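Local coordinates for protein alginate lyase, family PL7 (Zobellia galactanivorans, PDB 4BE3) that cleaves alginate as an exolytic polysaccharide lyase of family PL7, probably acting on its mannuronate-containing chains by beta-elimination, at residues A[50-55]-A[288-293]; A[148-153]-A[239-244]. All coordinates share one frame; numbering follows the deposited sequence.

Contact 1: residues A[50-55]-A[288-293]; sequences KTPNSG and KQYANG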
ATOM      1  N   LYS A  50     -21.122   2.568  18.109  1.00 24.14           N
ATOM      2  CA  LYS A  50     -21.871   3.440  19.018  1.00 23.28           C
ATOM      3  C   LYS A  50     -20.834   3.959  19.995  1.00 27.13           C
ATOM      4  O   LYS A  50     -19.897   3.213  20.413  1.00 24.78           O
ATOM      5  CB  LYS A  50     -22.926   2.623  19.661  1.00 24.90           C
ATOM      6  CG  LYS A  50     -23.853   3.503  20.615  1.00 27.54           C
ATOM      7  CD  LYS A  50     -24.853   2.570  21.333  1.00 29.16           C
ATOM      8  CE  LYS A  50     -25.825   3.495  22.095  1.00 30.48           C
ATOM      9  NZ  LYS A  50     -26.962   2.695  22.653  1.00 32.86           N
ATOM     10  N   THR A  51     -20.908   5.253  20.311  1.00 23.03           N
ATOM     11  CA  THR A  51     -19.918   5.792  21.244  1.00 23.78           C
ATOM     12  C   THR A  51     -20.532   6.977  22.036  1.00 24.35           C
ATOM     13  O   THR A  51     -21.262   7.781  21.457  1.00 23.16           O
ATOM     14  CB  THR A  51     -18.665   6.269  20.459  1.00 29.11           C
ATOM     15  OG1 THR A  51     -17.695   6.834  21.334  1.00 34.65           O
ATOM     16  CG2 THR A  51     -19.019   7.416  19.406  1.00 25.59           C
ATOM     17  N   PRO A  52     -20.132   7.138  23.274  1.00 23.42           N
ATOM     18  CA  PRO A  52     -20.754   8.277  24.014  1.00 21.38           C
ATOM     19  C   PRO A  52     -20.009   9.562  23.686  1.00 23.29           C
ATOM     20  O   PRO A  52     -18.958   9.542  22.990  1.00 23.75           O
ATOM     21  CB  PRO A  52     -20.448   7.845  25.520  1.00 25.47           C
ATOM     22  CG  PRO A  52     -19.055   7.174  25.382  1.00 24.76           C
ATOM     23  CD  PRO A  52     -19.227   6.353  24.137  1.00 25.28           C
ATOM     24  N   ASN A  53     -20.526  10.692  24.220  1.00 21.92           N
ATOM     25  CA  ASN A  53     -19.833  11.926  24.030  1.00 24.18           C
ATOM     26  C   ASN A  53     -18.509  12.019  24.831  1.00 24.38           C
ATOM     27  O   ASN A  53     -17.558  12.650  24.410  1.00 25.48           O
ATOM     28  CB  ASN A  53     -20.817  13.044  24.624  1.00 25.09           C
ATOM     29  CG  ASN A  53     -21.996  13.386  23.686  1.00 24.73           C
ATOM     30  OD1 ASN A  53     -22.130  12.863  22.561  1.00 22.95           O
ATOM     31  ND2 ASN A  53     -22.899  14.317  24.214  1.00 25.92           N
ATOM     32  N   SER A  54     -18.475  11.311  26.000  1.00 26.09           N
ATOM     33  CA  SER A  54     -17.277  11.345  26.771  1.00 27.00           C
ATOM     34  C   SER A  54     -16.991   9.904  27.289  1.00 29.74           C
ATOM     35  O   SER A  54     -17.717   9.393  28.137  1.00 33.13           O
ATOM     36  CB  SER A  54     -17.459  12.395  27.915  1.00 30.55           C
ATOM     37  OG  SER A  54     -16.374  12.262  28.798  1.00 32.84           O
ATOM     38  N   GLY A  55     -16.087   9.173  26.593  1.00 29.15           N
ATOM     39  CA  GLY A  55     -15.690   7.783  27.134  1.00 29.88           C
ATOM     40  C   GLY A  55     -14.187   7.915  27.356  1.00 35.12           C
ATOM     41  O   GLY A  55     -13.727   8.921  27.932  1.00 38.07           O
ATOM     42  N   LYS A 288     -25.148   6.398  31.595  1.00 34.70           N
ATOM     43  CA  LYS A 288     -26.050   7.571  31.742  1.00 34.27           C
ATOM     44  C   LYS A 288     -26.102   8.441  30.406  1.00 33.67           C
ATOM     45  O   LYS A 288     -27.144   8.893  29.988  1.00 33.00           O
ATOM     46  CB  LYS A 288     -25.583   8.526  32.901  1.00 36.29           C
ATOM     47  CG  LYS A 288     -25.880   8.013  34.287  1.00 48.76           C
ATOM     48  CD  LYS A 288     -25.553   9.146  35.269  1.00 52.41           C
ATOM     49  CE  LYS A 288     -25.477   8.545  36.700  1.00 71.09           C
ATOM     50  NZ  LYS A 288     -24.236   8.918  37.466  1.00 67.62           N
ATOM     51  N   GLN A 289     -24.975   8.534  29.720  1.00 31.91           N
ATOM     52  CA  GLN A 289     -24.957   9.233  28.417  1.00 27.78           C
ATOM     53  C   GLN A 289     -25.842   8.452  27.416  1.00 29.36           C
ATOM     54  O   GLN A 289     -26.641   9.002  26.692  1.00 30.09           O
ATOM     55  CB  GLN A 289     -23.487   9.269  27.914  1.00 29.43           C
ATOM     56  CG  GLN A 289     -22.698  10.327  28.745  1.00 29.26           C
ATOM     57  CD  GLN A 289     -21.269  10.280  28.278  1.00 32.74           C
ATOM     58  OE1 GLN A 289     -20.968  10.930  27.292  1.00 28.00           O
ATOM     59  NE2 GLN A 289     -20.393   9.516  28.935  1.00 28.08           N
ATOM     60  N   TYR A 290     -25.749   7.138  27.441  1.00 31.86           N
ATOM     61  CA  TYR A 290     -26.570   6.363  26.540  1.00 30.35           C
ATOM     62  C   TYR A 290     -28.058   6.473  26.796  1.00 33.68           C
ATOM     63  O   TYR A 290     -28.861   6.281  25.891  1.00 35.19           O
ATOM     64  CB  TYR A 290     -26.176   4.856  26.504  1.00 32.89           C
ATOM     65  CG  TYR A 290     -24.944   4.570  25.642  1.00 31.86           C
ATOM     66  CD1 TYR A 290     -24.254   5.620  25.040  1.00 30.90           C
ATOM     67  CD2 TYR A 290     -24.371   3.289  25.627  1.00 34.23           C
ATOM     68  CE1 TYR A 290     -23.043   5.336  24.263  1.00 28.85           C
ATOM     69  CE2 TYR A 290     -23.226   2.980  24.914  1.00 33.78           C
ATOM     70  CZ  TYR A 290     -22.611   3.960  24.157  1.00 30.84           C
ATOM     71  OH  TYR A 290     -21.470   3.607  23.454  1.00 29.50           O
ATOM     72  N   ALA A 291     -28.428   6.684  28.063  1.00 35.69           N
ATOM     73  CA  ALA A 291     -29.817   6.792  28.416  1.00 37.84           C
ATOM     74  C   ALA A 291     -30.355   8.164  28.168  1.00 38.18           C
ATOM     75  O   ALA A 291     -31.590   8.394  28.211  1.00 36.54           O
ATOM     76  CB  ALA A 291     -29.995   6.430  29.931  1.00 41.14           C
ATOM     77  N   ASN A 292     -29.476   9.114  27.892  1.00 30.86           N
ATOM     78  CA  ASN A 292     -30.007  10.539  27.781  1.00 29.97           C
ATOM     79  C   ASN A 292     -29.551  11.197  26.451  1.00 31.18           C
ATOM     80  O   ASN A 292     -29.439  12.441  26.373  1.00 30.90           O
ATOM     81  CB  ASN A 292     -29.456  11.368  28.958  1.00 32.13           C
ATOM     82  CG  ASN A 292     -30.138  10.973  30.291  1.00 43.77           C
ATOM     83  OD1 ASN A 292     -29.640  10.119  31.052  1.00 42.79           O
ATOM     84  ND2 ASN A 292     -31.318  11.460  30.478  1.00 35.08           N
ATOM     85  N   GLY A 293     -29.279  10.412  25.411  1.00 29.86           N
ATOM     86  CA  GLY A 293     -29.020  11.054  24.117  1.00 30.15           C
ATOM     87  C   GLY A 293     -27.604  11.571  23.897  1.00 27.10           C
ATOM     88  O   GLY A 293     -27.376  12.253  22.890  1.00 24.53           O
TER
HETATM   89  O   HOH W   1     -28.784   4.145  24.024  1.00 34.13           O
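With CG anti to the backbone N (chi1 -177°) and every later torsion extended, K50 runs from strand 44-52 across the ring of Y290, whose CG stands anti to its carbonyl carbon (chi1 -79°), a setting that carries the phenol from helix 286-291 to the strand. The short helix thus packs against the end of a strand in the seven-stranded antiparallel sheet of the PL7 beta-sandwich, a fold of the concanavalin clan. K50 CE sits over the ring centre, 3.6 Å from the Y290 centroid, in a CH-pi contact. Beyond it, NZ makes a cation-pi interaction over the same face, and one water ties the ammonium to the carbonyl O of Y290; Y295 offers K50 a second aromatic partner. A lysine suits this place: its methylenes cover the aromatic face while its charge reaches past it. P52 meets the ring near its edge, with CB 3.8 Å from Y290 CE1, and D34 O takes the phenol's hydrogen bond. One residue earlier, the side-chain amide of Q289 offers one acceptor and one donor to the N-H and C=O of a single residue, S54, which is why glutamine suits the place. S54 N donates to a lone pair of Q289 OE1 in the carbonyl plane, at 2.8 Å, and Q289 NE2 returns a nearly straight bond (177°) to S54 O, also 2.8 Å long.

Contact 2: residues A[148-153]-A[239-244]; sequences NSKRWD and GRDGIE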
ATOM      1  N   ASN A 148       1.883  23.397  14.216  1.00 38.54           N
ATOM      2  CA  ASN A 148       0.504  22.884  13.982  1.00 33.64           C
ATOM      3  C   ASN A 148      -0.545  23.531  14.887  1.00 35.99           C
ATOM      4  O   ASN A 148      -1.743  23.286  14.689  1.00 30.13           O
ATOM      5  CB  ASN A 148       0.511  21.371  14.223  1.00 30.68           C
ATOM      6  CG  ASN A 148      -0.664  20.645  13.455  1.00 29.82           C
ATOM      7  OD1 ASN A 148      -1.196  19.645  13.917  1.00 29.17           O
ATOM      8  ND2 ASN A 148      -0.967  21.141  12.261  1.00 23.79           N
ATOM      9  N   SER A 149      -0.158  24.365  15.879  1.00 34.58           N
ATOM     10  CA  SER A 149      -1.234  24.901  16.663  1.00 32.72           C
ATOM     11  C   SER A 149      -2.021  25.931  15.791  1.00 34.10           C
ATOM     12  O   SER A 149      -3.053  26.374  16.261  1.00 35.20           O
ATOM     13  CB  SER A 149      -0.731  25.632  17.940  1.00 43.35           C
ATOM     14  OG  SER A 149       0.103  26.680  17.470  1.00 42.70           O
ATOM     15  N   LYS A 150      -1.488  26.361  14.632  1.00 32.18           N
ATOM     16  CA  LYS A 150      -2.222  27.328  13.824  1.00 33.10           C
ATOM     17  C   LYS A 150      -3.058  26.606  12.717  1.00 33.07           C
ATOM     18  O   LYS A 150      -3.512  27.264  11.752  1.00 31.78           O
ATOM     19  CB  LYS A 150      -1.257  28.250  13.105  1.00 42.27           C
ATOM     20  CG  LYS A 150      -0.496  29.247  14.030  1.00 50.28           C
ATOM     21  CD  LYS A 150       0.898  29.435  13.375  1.00 68.53           C
ATOM     22  CE  LYS A 150       1.804  30.540  13.997  1.00 65.68           C
ATOM     23  NZ  LYS A 150       1.359  31.881  13.511  1.00 69.96           N
ATOM     24  N   ARG A 151      -3.164  25.282  12.808  1.00 28.10           N
ATOM     25  CA  ARG A 151      -3.921  24.531  11.750  1.00 26.66           C
ATOM     26  C   ARG A 151      -5.378  24.908  11.674  1.00 26.33           C
ATOM     27  O   ARG A 151      -5.936  25.502  12.596  1.00 27.04           O
ATOM     28  CB  ARG A 151      -3.843  23.037  12.058  1.00 25.33           C
ATOM     29  CG  ARG A 151      -4.583  22.685  13.387  1.00 28.35           C
ATOM     30  CD  ARG A 151      -4.325  21.196  13.782  1.00 33.42           C
ATOM     31  NE  ARG A 151      -4.977  20.886  15.078  1.00 43.38           N
ATOM     32  CZ  ARG A 151      -4.603  21.416  16.245  1.00 44.12           C
ATOM     33  NH1 ARG A 151      -3.632  22.324  16.331  1.00 54.60           N
ATOM     34  NH2 ARG A 151      -5.246  21.139  17.359  1.00 53.08           N
ATOM     35  N   TRP A 152      -6.072  24.472  10.586  1.00 24.01           N
ATOM     36  CA  TRP A 152      -7.537  24.640  10.538  1.00 22.08           C
ATOM     37  C   TRP A 152      -8.021  23.633   9.496  1.00 19.43           C
ATOM     38  O   TRP A 152      -7.207  23.133   8.701  1.00 21.97           O
ATOM     39  CB  TRP A 152      -7.851  26.107  10.054  1.00 24.33           C
ATOM     40  CG  TRP A 152      -6.935  26.739   9.004  1.00 25.88           C
ATOM     41  CD1 TRP A 152      -5.884  27.582   9.217  1.00 26.09           C
ATOM     42  CD2 TRP A 152      -6.997  26.550   7.539  1.00 22.81           C
ATOM     43  NE1 TRP A 152      -5.336  27.940   7.994  1.00 27.51           N
ATOM     44  CE2 TRP A 152      -5.998  27.339   6.980  1.00 26.02           C
ATOM     45  CE3 TRP A 152      -7.871  25.790   6.687  1.00 22.58           C
ATOM     46  CZ2 TRP A 152      -5.804  27.458   5.601  1.00 25.54           C
ATOM     47  CZ3 TRP A 152      -7.695  25.902   5.292  1.00 23.46           C
ATOM     48  CH2 TRP A 152      -6.661  26.703   4.766  1.00 26.99           C
ATOM     49  N   ASP A 153      -9.331  23.478   9.503  1.00 20.20           N
ATOM     50  CA  ASP A 153     -10.079  22.622   8.570  1.00 20.52           C
ATOM     51  C   ASP A 153     -10.845  23.561   7.647  1.00 24.54           C
ATOM     52  O   ASP A 153     -11.390  24.589   8.097  1.00 24.77           O
ATOM     53  CB  ASP A 153     -11.135  21.835   9.307  1.00 23.02           C
ATOM     54  CG  ASP A 153     -10.634  20.581  10.005  1.00 24.15           C
ATOM     55  OD1 ASP A 153      -9.452  20.488  10.441  1.00 24.23           O
ATOM     56  OD2 ASP A 153     -11.474  19.669  10.182  1.00 22.87           O
ATOM     57  N   GLY A 239      -8.308  32.250  16.676  1.00 38.77           N
ATOM     58  CA  GLY A 239      -7.006  32.760  16.218  1.00 46.76           C
ATOM     59  C   GLY A 239      -6.315  31.592  15.478  1.00 48.24           C
ATOM     60  O   GLY A 239      -5.612  30.801  16.122  1.00 50.21           O
ATOM     61  N   ARG A 240      -6.625  31.326  14.203  1.00 41.87           N
ATOM     62  CA  ARG A 240      -5.902  30.238  13.406  1.00 41.33           C
ATOM     63  C   ARG A 240      -5.729  30.759  12.017  1.00 42.02           C
ATOM     64  O   ARG A 240      -6.670  30.939  11.258  1.00 40.31           O
ATOM     65  CB  ARG A 240      -6.628  28.928  13.272  1.00 33.68           C
ATOM     66  CG  ARG A 240      -6.891  28.234  14.534  1.00 38.81           C
ATOM     67  CD  ARG A 240      -5.694  27.554  15.213  1.00 36.47           C
ATOM     68  NE  ARG A 240      -6.275  26.841  16.389  1.00 36.90           N
ATOM     69  CZ  ARG A 240      -6.839  25.611  16.317  1.00 45.84           C
ATOM     70  NH1 ARG A 240      -6.930  24.927  15.128  1.00 37.08           N
ATOM     71  NH2 ARG A 240      -7.334  25.062  17.420  1.00 43.80           N
ATOM     72  N   ASP A 241      -4.489  30.982  11.705  1.00 41.72           N
ATOM     73  CA  ASP A 241      -4.116  31.633  10.499  1.00 43.13           C
ATOM     74  C   ASP A 241      -2.875  30.889   9.926  1.00 39.42           C
ATOM     75  O   ASP A 241      -2.027  31.516   9.299  1.00 37.04           O
ATOM     76  CB  ASP A 241      -3.739  33.056  10.849  1.00 48.01           C
ATOM     77  CG  ASP A 241      -2.458  33.154  11.642  0.70 48.90           C
ATOM     78  OD1 ASP A 241      -2.125  32.289  12.511  0.70 43.89           O
ATOM     79  OD2 ASP A 241      -1.776  34.145  11.369  0.70 55.86           O
ATOM     80  N   GLY A 242      -2.789  29.536  10.140  1.00 32.68           N
ATOM     81  CA  GLY A 242      -1.645  28.844   9.522  1.00 34.22           C
ATOM     82  C   GLY A 242      -1.685  28.812   8.018  1.00 30.90           C
ATOM     83  O   GLY A 242      -2.763  28.962   7.400  1.00 32.39           O
ATOM     84  N   ILE A 243      -0.541  28.546   7.444  1.00 31.78           N
ATOM     85  CA  ILE A 243      -0.402  28.272   6.039  1.00 31.97           C
ATOM     86  C   ILE A 243       0.046  26.800   5.903  1.00 31.15           C
ATOM     87  O   ILE A 243       0.602  26.184   6.857  1.00 30.50           O
ATOM     88  CB  ILE A 243       0.520  29.285   5.332  1.00 39.34           C
ATOM     89  CG1 ILE A 243       1.931  29.272   5.969  1.00 39.18           C
ATOM     90  CG2 ILE A 243      -0.196  30.678   5.334  1.00 43.30           C
ATOM     91  CD1 ILE A 243       3.003  29.768   5.057  1.00 50.56           C
ATOM     92  N   GLU A 244      -0.145  26.270   4.705  1.00 28.45           N
ATOM     93  CA  GLU A 244       0.142  24.839   4.487  1.00 27.56           C
ATOM     94  C   GLU A 244       1.447  24.666   3.740  1.00 30.28           C
ATOM     95  O   GLU A 244       1.838  25.497   2.879  1.00 29.02           O
ATOM     96  CB  GLU A 244      -1.025  24.221   3.662  1.00 26.93           C
ATOM     97  CG  GLU A 244      -0.784  22.714   3.402  1.00 27.03           C
ATOM     98  CD  GLU A 244      -2.057  22.056   2.862  1.00 26.86           C
ATOM     99  OE1 GLU A 244      -2.668  22.686   1.977  1.00 26.15           O
ATOM    100  OE2 GLU A 244      -2.363  20.891   3.257  1.00 26.56           O
TER
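R240 lays its guanidinium over that of R151, like charges close together: R240 NH1 lies over the centre of the R151 group, 4.3 Å above its plane, while R151 NH1 lies toward the rim of the R240 group, the planes 23° apart. Two loops meet here, one leading into strand 153-157 and the other following helix 229-234, at the margin of the PL7 beta-sandwich. A bend at chi2 (-74°) folds R240 across the backbone of 149-151, where NH1 donates to R151 O at 2.8 Å; the oxygen lies in the guanidinium plane, though the donor stands above the carbonyl plane. R151 NH1 in turn bonds N148 O, which also accepts from R151 N on the opposite face; this ties the R151 side chain back to its own turn. G242 N donates to K150 O at 2.9 Å, and G242, having no side chain, lets its backbone come this close. The W152 indole lies beside the glycine, NE1 bonding G242 O at 2.8 Å, and F221 meets the ring edge-to-face. K150 NZ and D241 OD1 add a long salt bridge of 3.6 Å. A backbone carbonyl takes one N-H of each guanidinium, which probably eases their repulsion and lets hydrogen bonding, more than ion pairing, join the loops.

The two contacts lie far apart on the same PL7 domain, their centres 31 Å apart and their nearest atoms about 17 Å apart. Along the chain contact 2 is nested within contact 1: the order is 50-55, 148-153, 239-244 and 288-293. Contact 1 belongs to the seven-stranded sheet, through strand 44-52, whereas contact 2 joins loops next to strands 153-157 and 254-258 of the other sheet. Each joins parts of the chain distant in sequence at a different edge of the fold. The bound tartrate lies about 11 Å from the T51 side chain and about 12 Å from that of R151; none of the pocket residues, such as H111, Y255 and K257, belongs to either contact.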